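Local coordinates for protein peptide chain release factor RF2 (Thermus thermophilus, PDB 2IHR) that ends protein synthesis at UGA and UAA stop codons by acting on the ribosome, where its GGQ motif promotes release of the finished peptide, at residues I117-P122 with I164-I169; H187-P192 with Y314-N319; L254-T259 with A281-L286. One frame throughout, in Å; residues are numbered along the deposited sequence.

Contact 1. Residues I117-P122 with I164-I169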
ATOM      1  N   ILE A 117       1.669  -0.355  -7.027  1.00 60.87           N
ATOM      2  CA  ILE A 117       0.936  -0.386  -8.297  1.00 62.49           C
ATOM      3  C   ILE A 117      -0.527  -0.464  -7.874  1.00 62.76           C
ATOM      4  O   ILE A 117      -0.995  -1.506  -7.380  1.00 62.73           O
ATOM      5  CB  ILE A 117       1.250  -1.630  -9.120  1.00 65.21           C
ATOM      6  CG1 ILE A 117       2.753  -1.697  -9.397  1.00 68.20           C
ATOM      7  CG2 ILE A 117       0.411  -1.613 -10.416  1.00 60.27           C
ATOM      8  CD1 ILE A 117       3.238  -3.061  -9.866  1.00 73.81           C
ATOM      9  N   LEU A 118      -1.213   0.671  -8.022  1.00 63.53           N
ATOM     10  CA  LEU A 118      -2.618   0.837  -7.651  1.00 58.34           C
ATOM     11  C   LEU A 118      -3.464   0.954  -8.923  1.00 63.13           C
ATOM     12  O   LEU A 118      -3.114   1.713  -9.861  1.00 57.41           O
ATOM     13  CB  LEU A 118      -2.756   2.075  -6.748  1.00 47.02           C
ATOM     14  CG  LEU A 118      -4.153   2.543  -6.257  1.00 51.68           C
ATOM     15  CD1 LEU A 118      -4.088   3.020  -4.792  1.00 42.68           C
ATOM     16  CD2 LEU A 118      -4.674   3.636  -7.190  1.00 44.74           C
ATOM     17  N   THR A 119      -4.557   0.176  -8.964  1.00 62.09           N
ATOM     18  CA  THR A 119      -5.430   0.153 -10.151  1.00 64.42           C
ATOM     19  C   THR A 119      -6.896   0.392  -9.792  1.00 66.65           C
ATOM     20  O   THR A 119      -7.414  -0.202  -8.845  1.00 71.57           O
ATOM     21  CB  THR A 119      -5.364  -1.230 -10.870  1.00 58.50           C
ATOM     22  OG1 THR A 119      -4.013  -1.697 -10.922  1.00 59.16           O
ATOM     23  CG2 THR A 119      -5.924  -1.125 -12.283  1.00 50.67           C
ATOM     24  N   ILE A 120      -7.577   1.203 -10.594  1.00 52.17           N
ATOM     25  CA  ILE A 120      -8.983   1.562 -10.378  1.00 52.04           C
ATOM     26  C   ILE A 120      -9.856   1.290 -11.585  1.00 52.30           C
ATOM     27  O   ILE A 120      -9.515   1.653 -12.704  1.00 56.70           O
ATOM     28  CB  ILE A 120      -9.115   3.074 -10.045  1.00 59.29           C
ATOM     29  CG1 ILE A 120      -8.405   3.368  -8.713  1.00 59.19           C
ATOM     30  CG2 ILE A 120     -10.587   3.477  -9.906  1.00 52.21           C
ATOM     31  CD1 ILE A 120      -7.730   4.694  -8.656  1.00 56.33           C
ATOM     32  N   GLN A 121     -10.991   0.641 -11.371  1.00 62.87           N
ATOM     33  CA  GLN A 121     -11.914   0.389 -12.469  1.00 61.08           C
ATOM     34  C   GLN A 121     -13.296   0.649 -11.949  1.00 60.97           C
ATOM     35  O   GLN A 121     -13.580   0.320 -10.812  1.00 66.16           O
ATOM     36  CB  GLN A 121     -11.796  -1.063 -12.931  1.00 65.61           C
ATOM     37  CG  GLN A 121     -10.549  -1.318 -13.757  1.00 76.24           C
ATOM     38  CD  GLN A 121     -10.395  -2.752 -14.188  1.00 77.14           C
ATOM     39  OE1 GLN A 121      -9.997  -3.628 -13.406  1.00 76.42           O
ATOM     40  NE2 GLN A 121     -10.708  -3.005 -15.448  1.00 83.53           N
ATOM     41  N   PRO A 122     -14.155   1.300 -12.734  1.00 59.73           N
ATOM     42  CA  PRO A 122     -15.504   1.515 -12.182  1.00 57.09           C
ATOM     43  C   PRO A 122     -16.266   0.181 -11.990  1.00 59.89           C
ATOM     44  O   PRO A 122     -15.862  -0.854 -12.487  1.00 58.97           O
ATOM     45  CB  PRO A 122     -16.190   2.432 -13.209  1.00 55.47           C
ATOM     46  CG  PRO A 122     -15.369   2.289 -14.492  1.00 59.13           C
ATOM     47  CD  PRO A 122     -13.940   2.038 -13.995  1.00 62.78           C
ATOM     48  N   ILE A 164     -13.362   8.167 -15.868  1.00 69.34           N
ATOM     49  CA  ILE A 164     -12.509   7.156 -16.431  1.00 61.03           C
ATOM     50  C   ILE A 164     -13.083   5.750 -16.425  1.00 60.12           C
ATOM     51  O   ILE A 164     -13.940   5.428 -15.605  1.00 59.40           O
ATOM     52  CB  ILE A 164     -11.169   7.167 -15.696  1.00 51.98           C
ATOM     53  CG1 ILE A 164     -11.380   6.842 -14.198  1.00 46.39           C
ATOM     54  CG2 ILE A 164     -10.492   8.510 -15.967  1.00 46.24           C
ATOM     55  CD1 ILE A 164     -10.123   6.558 -13.434  1.00 49.20           C
ATOM     56  N   ASP A 165     -12.602   4.922 -17.351  1.00 54.10           N
ATOM     57  CA  ASP A 165     -13.057   3.548 -17.457  1.00 61.95           C
ATOM     58  C   ASP A 165     -12.019   2.618 -16.900  1.00 59.29           C
ATOM     59  O   ASP A 165     -12.277   1.423 -16.662  1.00 68.76           O
ATOM     60  CB  ASP A 165     -13.343   3.173 -18.893  1.00 78.93           C
ATOM     61  CG  ASP A 165     -14.820   3.144 -19.197  1.00 88.70           C
ATOM     62  OD1 ASP A 165     -15.593   2.494 -18.447  1.00 93.52           O
ATOM     63  OD2 ASP A 165     -15.200   3.773 -20.201  1.00 98.68           O
ATOM     64  N   TYR A 166     -10.842   3.181 -16.673  1.00 53.14           N
ATOM     65  CA  TYR A 166      -9.739   2.429 -16.118  1.00 51.03           C
ATOM     66  C   TYR A 166      -8.568   3.384 -15.863  1.00 54.20           C
ATOM     67  O   TYR A 166      -8.400   4.406 -16.548  1.00 53.22           O
ATOM     68  CB  TYR A 166      -9.365   1.323 -17.102  1.00 50.89           C
ATOM     69  CG  TYR A 166      -8.123   0.524 -16.771  1.00 51.25           C
ATOM     70  CD1 TYR A 166      -6.846   1.091 -16.917  1.00 46.05           C
ATOM     71  CD2 TYR A 166      -8.218  -0.783 -16.254  1.00 50.20           C
ATOM     72  CE1 TYR A 166      -5.699   0.397 -16.552  1.00 48.29           C
ATOM     73  CE2 TYR A 166      -7.065  -1.500 -15.878  1.00 47.94           C
ATOM     74  CZ  TYR A 166      -5.808  -0.888 -16.029  1.00 55.86           C
ATOM     75  OH  TYR A 166      -4.648  -1.524 -15.628  1.00 63.56           O
ATOM     76  N   ALA A 167      -7.775   3.072 -14.850  1.00 50.03           N
ATOM     77  CA  ALA A 167      -6.615   3.889 -14.526  1.00 52.57           C
ATOM     78  C   ALA A 167      -5.707   3.008 -13.727  1.00 55.26           C
ATOM     79  O   ALA A 167      -6.180   2.167 -12.980  1.00 52.86           O
ATOM     80  CB  ALA A 167      -7.016   5.116 -13.714  1.00 65.46           C
ATOM     81  N   GLN A 168      -4.400   3.176 -13.926  1.00 64.45           N
ATOM     82  CA  GLN A 168      -3.384   2.408 -13.207  1.00 62.82           C
ATOM     83  C   GLN A 168      -2.110   3.225 -12.998  1.00 61.81           C
ATOM     84  O   GLN A 168      -1.452   3.629 -13.947  1.00 57.17           O
ATOM     85  CB  GLN A 168      -3.039   1.130 -13.955  1.00 59.53           C
ATOM     86  CG  GLN A 168      -1.884   0.412 -13.312  1.00 73.41           C
ATOM     87  CD  GLN A 168      -1.550  -0.839 -14.031  1.00 78.58           C
ATOM     88  OE1 GLN A 168      -1.005  -0.810 -15.146  1.00 77.95           O
ATOM     89  NE2 GLN A 168      -1.897  -1.969 -13.422  1.00 81.60           N
ATOM     90  N   ILE A 169      -1.767   3.439 -11.733  1.00 67.07           N
ATOM     91  CA  ILE A 169      -0.605   4.231 -11.390  1.00 61.05           C
ATOM     92  C   ILE A 169       0.480   3.514 -10.600  1.00 64.00           C
ATOM     93  O   ILE A 169       0.278   2.429 -10.039  1.00 61.49           O
ATOM     94  CB  ILE A 169      -1.017   5.477 -10.624  1.00 52.17           C
ATOM     95  CG1 ILE A 169      -1.534   5.101  -9.224  1.00 49.85           C
ATOM     96  CG2 ILE A 169      -2.082   6.207 -11.418  1.00 51.06           C
ATOM     97  CD1 ILE A 169      -1.753   6.326  -8.248  1.00 46.78           C
TER

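Contact 2. Residues H187-P192 with Y314-N319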
ATOM      1  N   HIS A 187     -15.129   0.444  -3.140  1.00 46.84           N
ATOM      2  CA  HIS A 187     -15.454   1.705  -2.523  1.00 48.98           C
ATOM      3  C   HIS A 187     -16.813   2.156  -2.976  1.00 48.40           C
ATOM      4  O   HIS A 187     -17.093   2.187  -4.187  1.00 58.74           O
ATOM      5  CB  HIS A 187     -14.351   2.737  -2.894  1.00 45.70           C
ATOM      6  CG  HIS A 187     -13.021   2.448  -2.260  1.00 40.38           C
ATOM      7  ND1 HIS A 187     -12.502   3.202  -1.233  1.00 54.23           N
ATOM      8  CD2 HIS A 187     -12.093   1.489  -2.516  1.00 49.76           C
ATOM      9  CE1 HIS A 187     -11.311   2.742  -0.890  1.00 45.97           C
ATOM     10  NE2 HIS A 187     -11.039   1.697  -1.655  1.00 48.65           N
ATOM     11  N   ARG A 188     -17.680   2.508  -2.023  1.00 51.75           N
ATOM     12  CA  ARG A 188     -19.029   2.943  -2.392  1.00 52.60           C
ATOM     13  C   ARG A 188     -19.304   4.446  -2.203  1.00 50.52           C
ATOM     14  O   ARG A 188     -18.952   5.045  -1.167  1.00 54.05           O
ATOM     15  CB  ARG A 188     -20.060   2.135  -1.618  1.00 59.18           C
ATOM     16  CG  ARG A 188     -21.451   2.533  -1.928  1.00 63.07           C
ATOM     17  CD  ARG A 188     -22.434   1.667  -1.228  1.00 70.07           C
ATOM     18  NE  ARG A 188     -22.489   1.955   0.192  1.00 73.94           N
ATOM     19  CZ  ARG A 188     -23.610   2.298   0.820  1.00 78.09           C
ATOM     20  NH1 ARG A 188     -24.740   2.389   0.136  1.00 75.50           N
ATOM     21  NH2 ARG A 188     -23.604   2.544   2.128  1.00 80.59           N
ATOM     22  N   LEU A 189     -19.959   5.019  -3.216  1.00 56.31           N
ATOM     23  CA  LEU A 189     -20.324   6.425  -3.281  1.00 58.76           C
ATOM     24  C   LEU A 189     -21.820   6.654  -3.287  1.00 61.61           C
ATOM     25  O   LEU A 189     -22.549   6.080  -4.075  1.00 69.59           O
ATOM     26  CB  LEU A 189     -19.732   7.050  -4.549  1.00 53.35           C
ATOM     27  CG  LEU A 189     -19.508   8.588  -4.672  1.00 57.70           C
ATOM     28  CD1 LEU A 189     -20.458   9.140  -5.699  1.00 53.97           C
ATOM     29  CD2 LEU A 189     -19.645   9.288  -3.361  1.00 50.97           C
ATOM     30  N   VAL A 190     -22.274   7.512  -2.401  1.00 59.98           N
ATOM     31  CA  VAL A 190     -23.680   7.851  -2.317  1.00 60.60           C
ATOM     32  C   VAL A 190     -23.857   9.367  -2.369  1.00 60.92           C
ATOM     33  O   VAL A 190     -23.238  10.121  -1.583  1.00 63.02           O
ATOM     34  CB  VAL A 190     -24.272   7.348  -1.012  1.00 70.42           C
ATOM     35  CG1 VAL A 190     -25.765   7.461  -1.062  1.00 57.29           C
ATOM     36  CG2 VAL A 190     -23.798   5.923  -0.754  1.00 65.82           C
ATOM     37  N   ARG A 191     -24.688   9.799  -3.313  1.00 67.11           N
ATOM     38  CA  ARG A 191     -25.015  11.216  -3.514  1.00 70.70           C
ATOM     39  C   ARG A 191     -25.890  11.299  -4.725  1.00 70.68           C
ATOM     40  O   ARG A 191     -26.077  10.309  -5.444  1.00 63.76           O
ATOM     41  CB  ARG A 191     -23.774  12.062  -3.824  1.00 59.81           C
ATOM     42  CG  ARG A 191     -23.184  11.734  -5.171  1.00 53.33           C
ATOM     43  CD  ARG A 191     -22.081  12.668  -5.618  1.00 53.55           C
ATOM     44  NE  ARG A 191     -21.679  12.279  -6.962  1.00 58.66           N
ATOM     45  CZ  ARG A 191     -20.637  12.777  -7.609  1.00 59.56           C
ATOM     46  NH1 ARG A 191     -19.872  13.698  -7.017  1.00 56.13           N
ATOM     47  NH2 ARG A 191     -20.378  12.375  -8.858  1.00 51.18           N
ATOM     48  N   PRO A 192     -26.481  12.469  -4.944  1.00 78.65           N
ATOM     49  CA  PRO A 192     -27.321  12.607  -6.141  1.00 80.80           C
ATOM     50  C   PRO A 192     -26.364  12.864  -7.355  1.00 88.97           C
ATOM     51  O   PRO A 192     -25.406  13.655  -7.273  1.00 87.62           O
ATOM     52  CB  PRO A 192     -28.243  13.788  -5.792  1.00 61.51           C
ATOM     53  CG  PRO A 192     -27.480  14.555  -4.675  1.00 57.17           C
ATOM     54  CD  PRO A 192     -26.884  13.412  -3.879  1.00 59.08           C
ATOM     55  N   TYR A 314     -18.515   6.512   1.196  1.00 53.17           N
ATOM     56  CA  TYR A 314     -18.400   7.955   1.098  1.00 56.75           C
ATOM     57  C   TYR A 314     -19.752   8.518   0.801  1.00 52.89           C
ATOM     58  O   TYR A 314     -20.101   8.710  -0.352  1.00 55.81           O
ATOM     59  CB  TYR A 314     -17.448   8.328  -0.021  1.00 43.74           C
ATOM     60  CG  TYR A 314     -16.072   7.723   0.095  1.00 41.86           C
ATOM     61  CD1 TYR A 314     -15.881   6.333  -0.053  1.00 41.34           C
ATOM     62  CD2 TYR A 314     -14.938   8.541   0.291  1.00 39.62           C
ATOM     63  CE1 TYR A 314     -14.616   5.761  -0.019  1.00 38.03           C
ATOM     64  CE2 TYR A 314     -13.653   7.981   0.320  1.00 37.88           C
ATOM     65  CZ  TYR A 314     -13.512   6.605   0.153  1.00 38.23           C
ATOM     66  OH  TYR A 314     -12.261   6.075   0.063  1.00 39.50           O
ATOM     67  N   VAL A 315     -20.527   8.823   1.821  1.00 52.16           N
ATOM     68  CA  VAL A 315     -21.853   9.300   1.504  1.00 56.84           C
ATOM     69  C   VAL A 315     -21.931  10.774   1.795  1.00 59.10           C
ATOM     70  O   VAL A 315     -22.077  11.209   2.927  1.00 55.01           O
ATOM     71  CB  VAL A 315     -22.969   8.394   2.195  1.00 42.35           C
ATOM     72  CG1 VAL A 315     -22.426   7.741   3.379  1.00 40.23           C
ATOM     73  CG2 VAL A 315     -24.232   9.203   2.505  1.00 46.15           C
ATOM     74  N   LEU A 316     -21.842  11.500   0.686  1.00 55.51           N
ATOM     75  CA  LEU A 316     -21.765  12.934   0.610  1.00 54.21           C
ATOM     76  C   LEU A 316     -22.921  13.849   0.944  1.00 55.15           C
ATOM     77  O   LEU A 316     -22.687  14.939   1.446  1.00 63.31           O
ATOM     78  CB  LEU A 316     -21.194  13.270  -0.763  1.00 50.41           C
ATOM     79  CG  LEU A 316     -19.999  12.369  -1.203  1.00 51.48           C
ATOM     80  CD1 LEU A 316     -19.382  13.002  -2.404  1.00 43.56           C
ATOM     81  CD2 LEU A 316     -18.879  12.156  -0.135  1.00 42.97           C
ATOM     82  N   ASP A 317     -24.151  13.450   0.681  1.00 57.22           N
ATOM     83  CA  ASP A 317     -25.282  14.306   1.032  1.00 54.93           C
ATOM     84  C   ASP A 317     -25.551  14.272   2.525  1.00 58.19           C
ATOM     85  O   ASP A 317     -26.403  15.007   3.014  1.00 71.15           O
ATOM     86  CB  ASP A 317     -26.547  13.853   0.322  1.00 50.54           C
ATOM     87  CG  ASP A 317     -26.644  12.353   0.256  1.00 66.34           C
ATOM     88  OD1 ASP A 317     -26.458  11.685   1.301  1.00 63.55           O
ATOM     89  OD2 ASP A 317     -26.893  11.840  -0.846  1.00 70.11           O
ATOM     90  N   LYS A 318     -24.857  13.404   3.248  1.00 54.72           N
ATOM     91  CA  LYS A 318     -25.041  13.299   4.689  1.00 54.21           C
ATOM     92  C   LYS A 318     -23.696  13.549   5.356  1.00 51.55           C
ATOM     93  O   LYS A 318     -23.520  13.330   6.540  1.00 49.74           O
ATOM     94  CB  LYS A 318     -25.624  11.913   5.049  1.00 48.86           C
ATOM     95  CG  LYS A 318     -27.084  11.793   4.616  1.00 60.46           C
ATOM     96  CD  LYS A 318     -27.513  10.361   4.314  1.00 75.52           C
ATOM     97  CE  LYS A 318     -28.905  10.033   4.886  1.00 86.09           C
ATOM     98  NZ  LYS A 318     -28.829   9.588   6.347  1.00 87.34           N
ATOM     99  N   ASN A 319     -22.721  13.957   4.558  1.00 50.85           N
ATOM    100  CA  ASN A 319     -21.404  14.343   5.055  1.00 53.75           C
ATOM    101  C   ASN A 319     -20.557  13.501   5.953  1.00 53.62           C
ATOM    102  O   ASN A 319     -20.077  13.975   6.983  1.00 59.59           O
ATOM    103  CB  ASN A 319     -21.491  15.717   5.728  1.00 65.26           C
ATOM    104  CG  ASN A 319     -21.799  16.813   4.763  1.00 74.51           C
ATOM    105  OD1 ASN A 319     -21.873  17.975   5.141  1.00 82.32           O
ATOM    106  ND2 ASN A 319     -21.977  16.455   3.496  1.00 83.55           N
TER

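Contact 3. Residues L254-T259 with A281-L286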
ATOM      1  N   LEU A 254       0.492 -14.200 -23.163  1.00110.75           N
ATOM      2  CA  LEU A 254      -0.177 -15.354 -23.740  1.00111.85           C
ATOM      3  C   LEU A 254      -0.515 -16.510 -22.800  1.00105.33           C
ATOM      4  O   LEU A 254      -1.656 -16.975 -22.758  1.00102.46           O
ATOM      5  CB  LEU A 254       0.677 -15.819 -24.923  1.00 99.30           C
ATOM      6  CG  LEU A 254       1.031 -14.639 -25.852  1.00104.89           C
ATOM      7  CD1 LEU A 254       2.153 -15.015 -26.810  1.00113.85           C
ATOM      8  CD2 LEU A 254      -0.213 -14.191 -26.606  1.00107.05           C
ATOM      9  N   PRO A 255       0.465 -16.990 -22.033  1.00 92.75           N
ATOM     10  CA  PRO A 255       0.171 -18.100 -21.117  1.00 90.65           C
ATOM     11  C   PRO A 255      -0.992 -17.800 -20.167  1.00 91.27           C
ATOM     12  O   PRO A 255      -1.751 -18.698 -19.791  1.00 92.39           O
ATOM     13  CB  PRO A 255       1.489 -18.291 -20.348  1.00 75.00           C
ATOM     14  CG  PRO A 255       2.538 -17.801 -21.302  1.00 75.71           C
ATOM     15  CD  PRO A 255       1.882 -16.593 -21.976  1.00 74.53           C
ATOM     16  N   THR A 256      -1.130 -16.530 -19.791  1.00 97.09           N
ATOM     17  CA  THR A 256      -2.162 -16.098 -18.846  1.00 90.12           C
ATOM     18  C   THR A 256      -3.255 -15.206 -19.396  1.00 90.41           C
ATOM     19  O   THR A 256      -4.379 -15.257 -18.931  1.00 91.25           O
ATOM     20  CB  THR A 256      -1.561 -15.296 -17.732  1.00 76.62           C
ATOM     21  OG1 THR A 256      -1.124 -14.047 -18.280  1.00 72.78           O
ATOM     22  CG2 THR A 256      -0.369 -16.033 -17.094  1.00 70.92           C
ATOM     23  N   GLY A 257      -2.926 -14.362 -20.363  1.00 84.33           N
ATOM     24  CA  GLY A 257      -3.931 -13.462 -20.894  1.00 80.32           C
ATOM     25  C   GLY A 257      -3.769 -12.138 -20.177  1.00 80.68           C
ATOM     26  O   GLY A 257      -4.430 -11.148 -20.506  1.00 74.72           O
ATOM     27  N   ILE A 258      -2.891 -12.133 -19.173  1.00 76.43           N
ATOM     28  CA  ILE A 258      -2.607 -10.918 -18.432  1.00 73.78           C
ATOM     29  C   ILE A 258      -2.111  -9.905 -19.462  1.00 74.60           C
ATOM     30  O   ILE A 258      -1.320 -10.240 -20.333  1.00 70.48           O
ATOM     31  CB  ILE A 258      -1.514 -11.161 -17.349  1.00 71.35           C
ATOM     32  CG1 ILE A 258      -2.080 -12.078 -16.271  1.00 69.51           C
ATOM     33  CG2 ILE A 258      -1.041  -9.830 -16.718  1.00 66.58           C
ATOM     34  CD1 ILE A 258      -1.184 -12.249 -15.070  1.00 70.45           C
ATOM     35  N   THR A 259      -2.601  -8.676 -19.398  1.00 91.17           N
ATOM     36  CA  THR A 259      -2.135  -7.684 -20.343  1.00 92.54           C
ATOM     37  C   THR A 259      -1.893  -6.354 -19.642  1.00 93.37           C
ATOM     38  O   THR A 259      -2.589  -6.009 -18.693  1.00 95.14           O
ATOM     39  CB  THR A 259      -3.120  -7.526 -21.525  1.00 77.00           C
ATOM     40  OG1 THR A 259      -3.762  -6.248 -21.476  1.00 84.91           O
ATOM     41  CG2 THR A 259      -4.168  -8.621 -21.490  1.00 84.01           C
ATOM     42  N   ALA A 281       5.357  -8.025 -12.092  1.00108.54           N
ATOM     43  CA  ALA A 281       4.804  -7.912 -10.742  1.00 99.64           C
ATOM     44  C   ALA A 281       3.388  -8.466 -10.564  1.00 94.88           C
ATOM     45  O   ALA A 281       3.000  -8.854  -9.465  1.00102.89           O
ATOM     46  CB  ALA A 281       4.830  -6.495 -10.335  1.00 42.28           C
ATOM     47  N   ARG A 282       2.610  -8.474 -11.638  1.00 67.63           N
ATOM     48  CA  ARG A 282       1.258  -9.004 -11.579  1.00 67.24           C
ATOM     49  C   ARG A 282       1.275 -10.532 -11.608  1.00 73.93           C
ATOM     50  O   ARG A 282       0.414 -11.193 -11.035  1.00 72.49           O
ATOM     51  CB  ARG A 282       0.450  -8.461 -12.744  1.00 65.45           C
ATOM     52  CG  ARG A 282       0.155  -6.977 -12.632  1.00 64.52           C
ATOM     53  CD  ARG A 282      -0.834  -6.553 -13.678  1.00 58.05           C
ATOM     54  NE  ARG A 282      -1.952  -7.460 -13.584  1.00 58.36           N
ATOM     55  CZ  ARG A 282      -2.911  -7.574 -14.491  1.00 61.13           C
ATOM     56  NH1 ARG A 282      -2.928  -6.833 -15.601  1.00 59.90           N
ATOM     57  NH2 ARG A 282      -3.873  -8.449 -14.258  1.00 52.41           N
ATOM     58  N   LEU A 283       2.271 -11.081 -12.295  1.00 86.42           N
ATOM     59  CA  LEU A 283       2.438 -12.520 -12.391  1.00 83.72           C
ATOM     60  C   LEU A 283       2.928 -12.972 -11.028  1.00 84.66           C
ATOM     61  O   LEU A 283       2.486 -13.987 -10.496  1.00 87.49           O
ATOM     62  CB  LEU A 283       3.474 -12.834 -13.464  1.00 78.68           C
ATOM     63  CG  LEU A 283       3.029 -12.522 -14.898  1.00 81.37           C
ATOM     64  CD1 LEU A 283       4.217 -12.496 -15.860  1.00 72.74           C
ATOM     65  CD2 LEU A 283       1.995 -13.576 -15.299  1.00 79.14           C
ATOM     66  N   TYR A 284       3.849 -12.200 -10.468  1.00 76.68           N
ATOM     67  CA  TYR A 284       4.401 -12.472  -9.150  1.00 78.47           C
ATOM     68  C   TYR A 284       3.282 -12.538  -8.103  1.00 82.92           C
ATOM     69  O   TYR A 284       3.345 -13.282  -7.123  1.00 84.51           O
ATOM     70  CB  TYR A 284       5.350 -11.349  -8.765  1.00 66.13           C
ATOM     71  CG  TYR A 284       5.971 -11.554  -7.418  1.00 67.63           C
ATOM     72  CD1 TYR A 284       6.998 -12.484  -7.233  1.00 72.78           C
ATOM     73  CD2 TYR A 284       5.547 -10.827  -6.323  1.00 71.13           C
ATOM     74  CE1 TYR A 284       7.592 -12.675  -5.979  1.00 75.99           C
ATOM     75  CE2 TYR A 284       6.135 -11.015  -5.058  1.00 74.88           C
ATOM     76  CZ  TYR A 284       7.156 -11.933  -4.905  1.00 75.57           C
ATOM     77  OH  TYR A 284       7.769 -12.058  -3.702  1.00 78.00           O
ATOM     78  N   GLU A 285       2.277 -11.703  -8.328  1.00 83.41           N
ATOM     79  CA  GLU A 285       1.121 -11.599  -7.474  1.00 80.33           C
ATOM     80  C   GLU A 285       0.241 -12.786  -7.797  1.00 80.12           C
ATOM     81  O   GLU A 285      -0.273 -13.424  -6.885  1.00 83.00           O
ATOM     82  CB  GLU A 285       0.402 -10.268  -7.753  1.00 81.76           C
ATOM     83  CG  GLU A 285      -1.018 -10.115  -7.185  1.00 82.25           C
ATOM     84  CD  GLU A 285      -1.102 -10.261  -5.671  1.00 90.87           C
ATOM     85  OE1 GLU A 285      -0.029 -10.268  -5.010  1.00 91.02           O
ATOM     86  OE2 GLU A 285      -2.246 -10.359  -5.156  1.00 92.62           O
ATOM     87  N   LEU A 286       0.069 -13.092  -9.085  1.00 74.22           N
ATOM     88  CA  LEU A 286      -0.736 -14.250  -9.469  1.00 78.68           C
ATOM     89  C   LEU A 286      -0.176 -15.514  -8.776  1.00 83.24           C
ATOM     90  O   LEU A 286      -0.941 -16.403  -8.365  1.00 76.09           O
ATOM     91  CB  LEU A 286      -0.741 -14.434 -10.980  1.00 92.08           C
ATOM     92  CG  LEU A 286      -2.088 -14.983 -11.499  1.00100.48           C
ATOM     93  CD1 LEU A 286      -2.131 -14.884 -13.014  1.00102.64           C
ATOM     94  CD2 LEU A 286      -2.306 -16.438 -11.062  1.00102.85           C
TER

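Contact 1. Residues I117-P122 with I164-I169
Gln168 turns CG opposite its backbone N (chi1 173°) and runs extended, while Thr119 keeps OG1 beside its own N (chi1 -42°); the amide and the hydroxyl thus meet across a non-hydrogen-bonded pair of an antiparallel beta ladder. Gln168 NE2 donates to Thr119 OG1 over 3.3 Å, with the oxygen close to the plane of the amide. On the same face the Thr119 methyl, CG2, rests 3.6 Å from Tyr166 OH, and the amide of Gln121 stands steeply to the phenol, its NE2 at the ring edge, 3.4 Å from Tyr166 CD2.

The backbone rungs lie at Leu118 with Ile169 and Ile120 with Ala167. The straightest joins Ile120 N to Ala167 O at 2.9 Å (175°). These pairs turn their side chains to the opposite face, where Leu118 and Ile120 meet Tyr140 and Ala133 of helix 127-145; Leu118 CD2 lies alongside Ile169 CG1 at 4.0 Å. A classic beta bulge at Asp165 and Tyr166, both opposite Thr157 of strand 150-158, interrupts the strand near the end of the ladder, where Pro122 CD sits 3.2 Å from Asp165 O.

Contact 2. Residues H187-P192 with Y314-N319
Leu189 fits its CD2 methyl into a notch along Tyr314 and Leu316, where two neighbouring parallel strands of the mixed central sheet, 185-190 and 312-315, run side by side. One wall of the notch is Tyr314 CB, with Tyr314 O, 3.1 Å from Leu189 CD2, at its base; the other is Leu316, whose CG lies 3.8 Å from Leu189 CD2 and whose side chain passes the leucine at about a right angle. On the opposite face Val190 and Val315 point the same way as flush neighbours, CB to CB 3.6 Å.

Three backbone bonds hold the register. Tyr314 N bonds Arg188 O at 2.8 Å, Val190 N bonds Tyr314 O, and Leu316 N reaches Val190 O just as the second chain leaves the strand.

Tyr314 is the long bump of the second chain. With CG opposite the carbonyl carbon (chi1 -56°), its ring extends back along the first strand, one edge beside Arg188 O, until the phenol arrives at the rim of His187. The two rings meet rim to rim, planes 40° apart, and Tyr314 OH bonds His187 ND1 over 3.2 Å. Arg312 also binds this hydroxyl, the Glu183 carbonyl takes the other imidazole nitrogen, and Trp132 of helix 127-145 packs edge-to-face with the tyrosine.

At the far end, beyond the corner at Arg191, Asp317 leans in obliquely beside Pro192. Its carboxylate is salt-bridged to Arg201, while Arg191 leads away to Glu128 and Asp131. Asp317 OD2 comes up against the chain at the corner, 3.3 Å from Arg191 CA and 3.4 Å from Pro192 CD.

Contact 3. Residues L254-T259 with A281-L286
Thr256, whose methyl touches Leu283 of the facing helix, has its hydroxyl held by two backbone groups, one before and one after it in sequence: OG1 accepts a hydrogen bond from the backbone N of Ile258 at 2.8 Å (158°) and is also hydrogen-bonded to the carbonyl of His253. The first of these bonds closes an ST turn. It becomes possible because OG1 sits between the backbone N and the carbonyl carbon (chi1 69°), which leaves CG2 to face the helix, 3.9 Å from Leu283 CD2.

Ile258 follows the turn and does most of the packing. Its CD1 is the tip, wedged between methyls of two leucines about one helical turn apart: it lies 3.5 Å from Leu283 CD2 and also 3.5 Å from Leu286 CD1. The isoleucine crosses Leu283 obliquely, whereas Ile258 and Leu286 run antiparallel to each other, overlapping at their CD1 methyls. This is where the alpha/beta domain that carries the GGQ motif sets one edge of its three-stranded antiparallel sheet, strand 258-262, against the long helix 268-294. The contact lies near the surface, and no hydrogen bond spans it. Leu283 also touches His253, on the neighbouring strand 248-253.

The other branch of Ile258 serves a different partner. CG2, opposite the backbone N, lies over the centre of the Arg282 guanidinium, 3.7 Å from Arg282 CZ, so that an aliphatic methyl lies against one flat face of the charged group. Arg282 bends at chi3 (51°) to bring that face round, and the arginine side chain also touches Ile211 of strand 201-213. At the edge of the guanidinium, Arg282 NH1 comes within 3.2 Å of Thr259 O, but the angle is too poor for a hydrogen bond.

In the fold
Contacts 1 and 2 belong to the same mixed sheet, their centres 20 Å apart, with strand 201-213 running between strands 115-122 and 185-190; helix 127-145 packs against residues of both. Contact 3 lies in the neighbouring domain, its centre 17 Å from that of contact 1, and the two touch where Ile117 CD1 meets Ala281 CB at 3.8 Å. Contacts 2 and 3 stand 35 Å apart between centres. The chain just after 187-192 carries the Ser-Pro-Phe tripeptide that reads the stop codon in RF2 proteins, whereas Gln240 of the GGQ motif lies between strands 227-232 and 248-253 of the sheet in contact 3; the factor is thought to open on the ribosome to reach both sites.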